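Local coordinates for protein D-psicose 3-epimerase (Agrobacterium tumefaciens, PDB 2HK0) that catalyses the C3 epimerisation of ketohexoses, probably interconverting D-psicose and D-fructose, with a metal that plays a pivotal part in catalysis, at residues Ala104-Phe109 with Asn154-Phe159; Arg111-Val116 with His122-Ala127; Val200-Phe205 with Asp216-Ala221. All coordinates share one frame; numbering follows the deposited sequence.

How the interactions relate
All three contacts belong to one TIM barrel. Interaction 1 joins two consecutive outer helices, 99-118 and 142-162, while interaction 2 seals the first of these onto strand 123-126, between them in the chain. Their centres are about 10 Å apart, and they meet where Phe159 CZ lies 3.4 Å from Ser114 OG. Interaction 3 lies farther round, between strand 198-203 and helix 214-221; its centre is about 21 Å from that of interaction 2 and 25 Å from that of interaction 1. Interactions 2 and 3 meet inside the barrel, where SE of selenomethionine Met201 lies 3.5 Å from Gly126 N. Asp203 of interaction 3 lies beside Glu170 and Glu264, a cluster probably belonging to the metal site.

Interaction 1: residues Ala104-Phe109 with Asn154-Phe159; sequences AGKAFF and NGIADF
Lys106 and Ile156 mark the closest backbone approach of two nearly parallel helical segments, with their CA atoms 6.9 Å apart. The segment axes come within 10.5 Å at a crossing angle of -20°. Around Ile156 the second helix is kinked where the N atoms of Ile156 and Phe159 lack bonds to the preceding turn. Ile156 has the largest share of the packing. Its CG1 branch stands between the backbone N and the carbonyl carbon (chi1 53°), a setting unusual in a regular helix, and sends CD1 over one face of the Phe109 ring. CD1 lies 4.0 Å from the ring centroid in a CH-pi contact, displaced toward CD2, the closest ring atom at 3.6 Å. These are neighbouring outer helices of the TIM barrel, 99-118 and 142-162, so a buried aromatic and a branched aliphatic suit the seam between them; loop residues Pro88 and Leu94 also pack on Phe109. Nearer the surface, the extended chain of Lys106 slides past Ile156 in the opposite direction, CG lying 3.9 Å from CG2 of Ile156. Lys106 CE rests 3.8 Å from Gly155 O, the methylenes lying along the seam, the chain ending at its solvent-exposed side.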
# COMPACT_ATOMS: atom_id res chain seq x y z
N ALA A 104 -23.35 -36.23 -17.12
CA ALA A 104 -23.67 -35.22 -18.12
C ALA A 104 -22.58 -34.15 -18.13
O ALA A 104 -22.25 -33.59 -19.19
CB ALA A 104 -25.03 -34.59 -17.81
N GLY A 105 -22.00 -33.86 -16.97
CA GLY A 105 -20.94 -32.87 -16.91
C GLY A 105 -19.72 -33.37 -17.67
O GLY A 105 -19.09 -32.64 -18.43
N LYS A 106 -19.38 -34.65 -17.46
CA LYS A 106 -18.24 -35.23 -18.14
C LYS A 106 -18.46 -35.22 -19.65
O LYS A 106 -17.54 -34.91 -20.42
CB LYS A 106 -18.00 -36.66 -17.66
CG LYS A 106 -16.83 -37.34 -18.35
CD LYS A 106 -16.58 -38.72 -17.80
CE LYS A 106 -15.32 -39.31 -18.40
NZ LYS A 106 -15.09 -40.69 -17.89
N ALA A 107 -19.68 -35.54 -20.07
CA ALA A 107 -20.02 -35.54 -21.50
C ALA A 107 -19.94 -34.12 -22.03
O ALA A 107 -19.46 -33.90 -23.13
CB ALA A 107 -21.42 -36.09 -21.71
N PHE A 108 -20.42 -33.15 -21.25
CA PHE A 108 -20.37 -31.74 -21.63
C PHE A 108 -18.91 -31.26 -21.81
O PHE A 108 -18.59 -30.54 -22.75
CB PHE A 108 -21.06 -30.88 -20.57
CG PHE A 108 -20.66 -29.42 -20.60
CD1 PHE A 108 -21.10 -28.58 -21.62
CD2 PHE A 108 -19.84 -28.89 -19.61
CE1 PHE A 108 -20.74 -27.22 -21.64
CE2 PHE A 108 -19.47 -27.55 -19.62
CZ PHE A 108 -19.92 -26.71 -20.64
N PHE A 109 -18.03 -31.65 -20.90
CA PHE A 109 -16.64 -31.24 -21.01
C PHE A 109 -15.96 -31.83 -22.24
O PHE A 109 -15.26 -31.12 -22.96
CB PHE A 109 -15.85 -31.62 -19.76
CG PHE A 109 -15.83 -30.55 -18.71
CD1 PHE A 109 -16.78 -30.53 -17.69
CD2 PHE A 109 -14.87 -29.54 -18.75
CE1 PHE A 109 -16.77 -29.51 -16.72
CE2 PHE A 109 -14.85 -28.53 -17.79
CZ PHE A 109 -15.80 -28.51 -16.77
N ASN A 154 -9.94 -35.20 -12.50
CA ASN A 154 -8.98 -36.25 -12.79
C ASN A 154 -9.49 -37.04 -14.01
O ASN A 154 -8.73 -37.34 -14.93
CB ASN A 154 -8.86 -37.17 -11.57
CG ASN A 154 -7.94 -38.34 -11.80
OD1 ASN A 154 -6.75 -38.30 -11.49
ND2 ASN A 154 -8.48 -39.40 -12.37
N GLY A 155 -10.79 -37.33 -14.03
CA GLY A 155 -11.40 -38.09 -15.11
C GLY A 155 -11.52 -37.48 -16.49
O GLY A 155 -11.83 -38.20 -17.45
N ILE A 156 -11.33 -36.17 -16.64
CA ILE A 156 -11.40 -35.57 -17.97
C ILE A 156 -10.02 -35.05 -18.38
O ILE A 156 -9.82 -34.62 -19.53
CB ILE A 156 -12.40 -34.36 -18.05
CG1 ILE A 156 -12.07 -33.33 -16.96
CG2 ILE A 156 -13.83 -34.85 -17.91
CD1 ILE A 156 -12.68 -31.96 -17.23
N ALA A 157 -9.07 -35.10 -17.45
CA ALA A 157 -7.73 -34.58 -17.72
C ALA A 157 -7.01 -35.19 -18.92
O ALA A 157 -6.43 -34.46 -19.73
CB ALA A 157 -6.85 -34.72 -16.47
N ASP A 158 -7.04 -36.52 -19.03
CA ASP A 158 -6.36 -37.18 -20.13
C ASP A 158 -6.98 -36.79 -21.47
O ASP A 158 -6.27 -36.61 -22.46
CB ASP A 158 -6.41 -38.71 -19.96
CG ASP A 158 -5.54 -39.20 -18.79
OD1 ASP A 158 -4.69 -38.43 -18.28
OD2 ASP A 158 -5.70 -40.38 -18.40
N PHE A 159 -8.31 -36.66 -21.51
CA PHE A 159 -8.98 -36.27 -22.74
C PHE A 159 -8.48 -34.89 -23.16
O PHE A 159 -8.14 -34.68 -24.32
CB PHE A 159 -10.51 -36.26 -22.51
CG PHE A 159 -11.31 -36.10 -23.78
CD1 PHE A 159 -11.56 -34.84 -24.30
CD2 PHE A 159 -11.83 -37.21 -24.43
CE1 PHE A 159 -12.32 -34.68 -25.47
CE2 PHE A 159 -12.58 -37.08 -25.60
CZ PHE A 159 -12.83 -35.80 -26.12

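Interaction 2: residues Arg111-Val116 with His122-Ala127; sequences RTLSNV and HTIGGA
Between Val116 and Ile124 there are no flat groups, and so neither a ring face nor an edge to describe: the contact is made by branched aliphatic side chains alone. They reach toward each other tip to tip, one from the helix and one from the strand. The single methyl CD1 of Ile124 is received by both methyls of Val116, at 3.7 Å from CG1 and 3.7 Å from CG2, so that it sits in the fork of the valine. Two torsions produce this fit. In Ile124, CG1 lies opposite the carbonyl carbon (chi1 -71°) and carries CD1 out from the strand, whereas Val116 has CG1 roughly opposite its own backbone N, turned some 30° off (chi1 151°), which leaves CG1 and CG2 both facing the strand. Leu113, one helical turn earlier, closes another flank more loosely, its CD1 lying 4.2 Å from Ile124 CG1. Beta-branched isoleucine suits an extended strand, and the compact, forked valine offers two methyls to receive the isoleucine's tip; all three side chains are buried, as befits the layer between barrel and helices. The contact forms the closing half of the beta-alpha-beta unit made of strand 81-85, helix 99-118 and strand 123-126. Ile86 and Ile165 extend the apolar layer around Ile124, and Ala160 of helix 142-162 packs on Leu113. On one flank strand 123-126 is bonded through its backbone to Ala84, on the other to Asn166 and Cys168, which places it between the third and fifth strands of the barrel.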
# COMPACT_ATOMS: atom_id res chain seq x y z
N ARG A 111 -17.22 -32.79 -25.07
CA ARG A 111 -17.72 -32.12 -26.27
C ARG A 111 -17.11 -30.72 -26.42
O ARG A 111 -16.62 -30.33 -27.50
CB ARG A 111 -19.25 -32.01 -26.20
CG ARG A 111 -19.87 -31.25 -27.35
CD ARG A 111 -21.32 -30.95 -27.04
NE ARG A 111 -22.04 -30.42 -28.20
CZ ARG A 111 -23.21 -29.80 -28.11
NH1 ARG A 111 -23.78 -29.64 -26.92
NH2 ARG A 111 -23.82 -29.36 -29.21
N THR A 112 -17.15 -29.95 -25.34
CA THR A 112 -16.61 -28.59 -25.36
C THR A 112 -15.12 -28.60 -25.65
O THR A 112 -14.63 -27.83 -26.46
CB THR A 112 -16.87 -27.89 -24.01
OG1 THR A 112 -18.27 -27.91 -23.73
CG2 THR A 112 -16.41 -26.46 -24.04
N LEU A 113 -14.38 -29.49 -24.99
CA LEU A 113 -12.94 -29.59 -25.19
C LEU A 113 -12.59 -29.92 -26.66
O LEU A 113 -11.64 -29.37 -27.22
CB LEU A 113 -12.37 -30.67 -24.26
CG LEU A 113 -11.57 -30.38 -22.98
CD1 LEU A 113 -11.77 -28.98 -22.49
CD2 LEU A 113 -11.95 -31.40 -21.91
N SER A 114 -13.36 -30.81 -27.28
CA SER A 114 -13.12 -31.16 -28.68
C SER A 114 -13.33 -29.93 -29.56
O SER A 114 -12.55 -29.67 -30.47
CB SER A 114 -14.07 -32.28 -29.13
OG SER A 114 -13.84 -33.47 -28.39
N ASN A 115 -14.39 -29.18 -29.29
CA ASN A 115 -14.67 -27.99 -30.08
C ASN A 115 -13.59 -26.92 -29.84
O ASN A 115 -13.15 -26.26 -30.78
CB ASN A 115 -16.06 -27.45 -29.75
CG ASN A 115 -17.16 -28.35 -30.28
OD1 ASN A 115 -17.01 -28.97 -31.33
ND2 ASN A 115 -18.27 -28.43 -29.56
N VAL A 116 -13.17 -26.79 -28.58
CA VAL A 116 -12.15 -25.83 -28.18
C VAL A 116 -10.85 -26.06 -28.96
O VAL A 116 -10.18 -25.12 -29.39
CB VAL A 116 -11.91 -25.97 -26.66
CG1 VAL A 116 -10.50 -25.59 -26.30
CG2 VAL A 116 -12.94 -25.11 -25.90
N HIS A 122 -5.61 -23.70 -26.25
CA HIS A 122 -4.90 -24.65 -25.39
C HIS A 122 -5.03 -24.39 -23.89
O HIS A 122 -4.54 -25.18 -23.07
CB HIS A 122 -3.42 -24.67 -25.80
CG HIS A 122 -3.20 -25.28 -27.15
ND1 HIS A 122 -2.95 -26.63 -27.32
CD2 HIS A 122 -3.31 -24.76 -28.39
CE1 HIS A 122 -2.91 -26.90 -28.61
NE2 HIS A 122 -3.13 -25.79 -29.28
N THR A 123 -5.70 -23.30 -23.53
CA THR A 123 -5.90 -22.95 -22.13
C THR A 123 -7.39 -22.76 -21.86
O THR A 123 -8.05 -21.95 -22.51
CB THR A 123 -5.14 -21.65 -21.76
OG1 THR A 123 -3.73 -21.87 -21.88
CG2 THR A 123 -5.44 -21.22 -20.32
N ILE A 124 -7.90 -23.53 -20.91
CA ILE A 124 -9.30 -23.50 -20.50
C ILE A 124 -9.30 -23.21 -19.01
O ILE A 124 -8.58 -23.88 -18.24
CB ILE A 124 -9.95 -24.88 -20.74
CG1 ILE A 124 -10.13 -25.11 -22.24
CG2 ILE A 124 -11.27 -24.99 -19.99
CD1 ILE A 124 -10.99 -24.08 -22.93
N GLY A 125 -10.09 -22.23 -18.58
CA GLY A 125 -10.12 -21.89 -17.17
C GLY A 125 -11.50 -21.63 -16.60
O GLY A 125 -12.48 -21.50 -17.34
N GLY A 126 -11.59 -21.53 -15.28
CA GLY A 126 -12.88 -21.28 -14.67
C GLY A 126 -13.11 -22.22 -13.50
O GLY A 126 -12.21 -22.97 -13.12
N ALA A 127 -14.31 -22.19 -12.94
CA ALA A 127 -14.63 -23.05 -11.81
C ALA A 127 -14.99 -24.44 -12.32
O ALA A 127 -16.09 -24.94 -12.09
CB ALA A 127 -15.80 -22.44 -11.04

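Interaction 3: residues Val200-Phe205 with Asp216-Ala221; sequences VMLDTF and DAIRTA
A strand and the helix that returns along its outer side, the repeating element of a TIM barrel, meet here through Leu202. Strand 200-203 and helix 216-221 run nearly antiparallel, at 166°, with their axes 9.7 Å apart. Leu202 faces the helix; chi1 -59° turns CG toward it, and the extended chi2 (180°) puts CD1 farthest out, so this one methyl does the touching. That methyl lies 3.7 Å from Ala217 O and 4.0 Å from Ala221 CB, and Ile218 CG1 flanks it at 4.3 Å. Alanines one turn apart keep this helix face low enough to admit a leucine. The next residue, Asp203, ends the strand and serves as N-cap of helix 204-210: its OD1 accepts from Phe205 N at 2.9 Å, on the anti side and tilted out of the carboxylate plane, which helps to fix the group's rotation. Its OD2 lies close to Glu170 and Glu264, a carboxylate cluster consistent with the metal site of a xylose isomerase-like barrel. On the outer side of the helix, Arg219 NH2 meets Asp216 OD1 at 2.9 Å in a salt bridge nearly in the guanidinium plane, with Asp254 a second partner; Leu250 of a neighbouring subunit packs on Asp216. Strand 198-203 is bonded between strands 166-170 and 225-230, while helix 183-193 packs on Leu202 and Ala217 through Ala183, and helix 245-254 covers Ile218.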
# COMPACT_ATOMS: atom_id res chain seq x y z
N VAL A 200 -3.53 -24.34 -11.38
CA VAL A 200 -4.27 -23.44 -10.53
C VAL A 200 -4.45 -22.13 -11.28
O VAL A 200 -3.58 -21.73 -12.06
CB VAL A 200 -3.53 -23.14 -9.20
CG1 VAL A 200 -4.28 -22.09 -8.40
CG2 VAL A 200 -3.42 -24.42 -8.37
N MSE A 201 -5.57 -21.46 -11.04
CA MSE A 201 -5.85 -20.18 -11.69
C MSE A 201 -6.26 -19.15 -10.64
O MSE A 201 -7.14 -19.41 -9.81
CB MSE A 201 -6.98 -20.36 -12.70
CG MSE A 201 -7.45 -19.10 -13.31
SE MSE A 201 -8.86 -19.47 -14.58
CE MSE A 201 -9.52 -17.64 -14.78
N LEU A 202 -5.61 -17.99 -10.66
CA LEU A 202 -5.91 -16.92 -9.70
C LEU A 202 -6.50 -15.69 -10.40
O LEU A 202 -6.23 -15.44 -11.57
CB LEU A 202 -4.64 -16.53 -8.92
CG LEU A 202 -3.98 -17.67 -8.14
CD1 LEU A 202 -2.73 -17.17 -7.41
CD2 LEU A 202 -5.00 -18.25 -7.15
N ASP A 203 -7.26 -14.91 -9.64
CA ASP A 203 -7.94 -13.74 -10.18
C ASP A 203 -7.84 -12.61 -9.13
O ASP A 203 -8.26 -12.80 -7.98
CB ASP A 203 -9.39 -14.16 -10.43
CG ASP A 203 -10.25 -13.06 -11.01
OD1 ASP A 203 -10.05 -11.88 -10.64
OD2 ASP A 203 -11.14 -13.39 -11.82
N THR A 204 -7.28 -11.46 -9.50
CA THR A 204 -7.12 -10.38 -8.53
C THR A 204 -8.39 -9.97 -7.82
O THR A 204 -8.34 -9.63 -6.64
CB THR A 204 -6.45 -9.13 -9.14
OG1 THR A 204 -7.19 -8.67 -10.28
CG2 THR A 204 -5.02 -9.47 -9.55
N PHE A 205 -9.52 -10.02 -8.50
CA PHE A 205 -10.79 -9.67 -7.88
C PHE A 205 -11.11 -10.59 -6.69
O PHE A 205 -11.56 -10.14 -5.63
CB PHE A 205 -11.93 -9.73 -8.91
CG PHE A 205 -13.32 -9.57 -8.31
CD1 PHE A 205 -13.75 -8.35 -7.79
CD2 PHE A 205 -14.20 -10.66 -8.27
CE1 PHE A 205 -15.04 -8.21 -7.23
CE2 PHE A 205 -15.50 -10.53 -7.72
CZ PHE A 205 -15.91 -9.30 -7.20
N ASP A 216 2.14 -13.51 -1.72
CA ASP A 216 2.24 -14.84 -1.12
C ASP A 216 1.35 -15.85 -1.84
O ASP A 216 1.76 -16.99 -2.01
CB ASP A 216 1.86 -14.82 0.36
CG ASP A 216 3.00 -14.36 1.26
OD1 ASP A 216 4.13 -14.14 0.76
OD2 ASP A 216 2.77 -14.22 2.48
N ALA A 217 0.16 -15.42 -2.26
CA ALA A 217 -0.76 -16.33 -2.94
C ALA A 217 -0.17 -16.76 -4.29
O ALA A 217 -0.27 -17.93 -4.70
CB ALA A 217 -2.12 -15.64 -3.13
N ILE A 218 0.46 -15.81 -4.97
CA ILE A 218 1.05 -16.09 -6.28
C ILE A 218 2.24 -17.02 -6.15
O ILE A 218 2.40 -17.96 -6.92
CB ILE A 218 1.47 -14.77 -6.95
CG1 ILE A 218 0.20 -14.03 -7.38
CG2 ILE A 218 2.39 -15.04 -8.14
CD1 ILE A 218 0.43 -12.60 -7.86
N ARG A 219 3.07 -16.78 -5.14
CA ARG A 219 4.22 -17.63 -4.92
C ARG A 219 3.75 -19.02 -4.49
O ARG A 219 4.39 -20.02 -4.83
CB ARG A 219 5.11 -17.02 -3.85
CG ARG A 219 6.48 -16.68 -4.35
CD ARG A 219 6.79 -15.22 -4.17
NE ARG A 219 6.25 -14.72 -2.91
CZ ARG A 219 6.13 -13.42 -2.65
NH1 ARG A 219 6.52 -12.54 -3.55
NH2 ARG A 219 5.57 -13.03 -1.51
N THR A 220 2.66 -19.08 -3.73
CA THR A 220 2.12 -20.36 -3.28
C THR A 220 1.70 -21.16 -4.51
O THR A 220 1.97 -22.36 -4.60
CB THR A 220 0.90 -20.16 -2.35
OG1 THR A 220 1.36 -19.65 -1.09
CG2 THR A 220 0.17 -21.46 -2.11
N ALA A 221 1.06 -20.50 -5.46
CA ALA A 221 0.64 -21.18 -6.69
C ALA A 221 1.89 -21.65 -7.41
O ALA A 221 1.94 -22.76 -7.95
CB ALA A 221 -0.15 -20.22 -7.59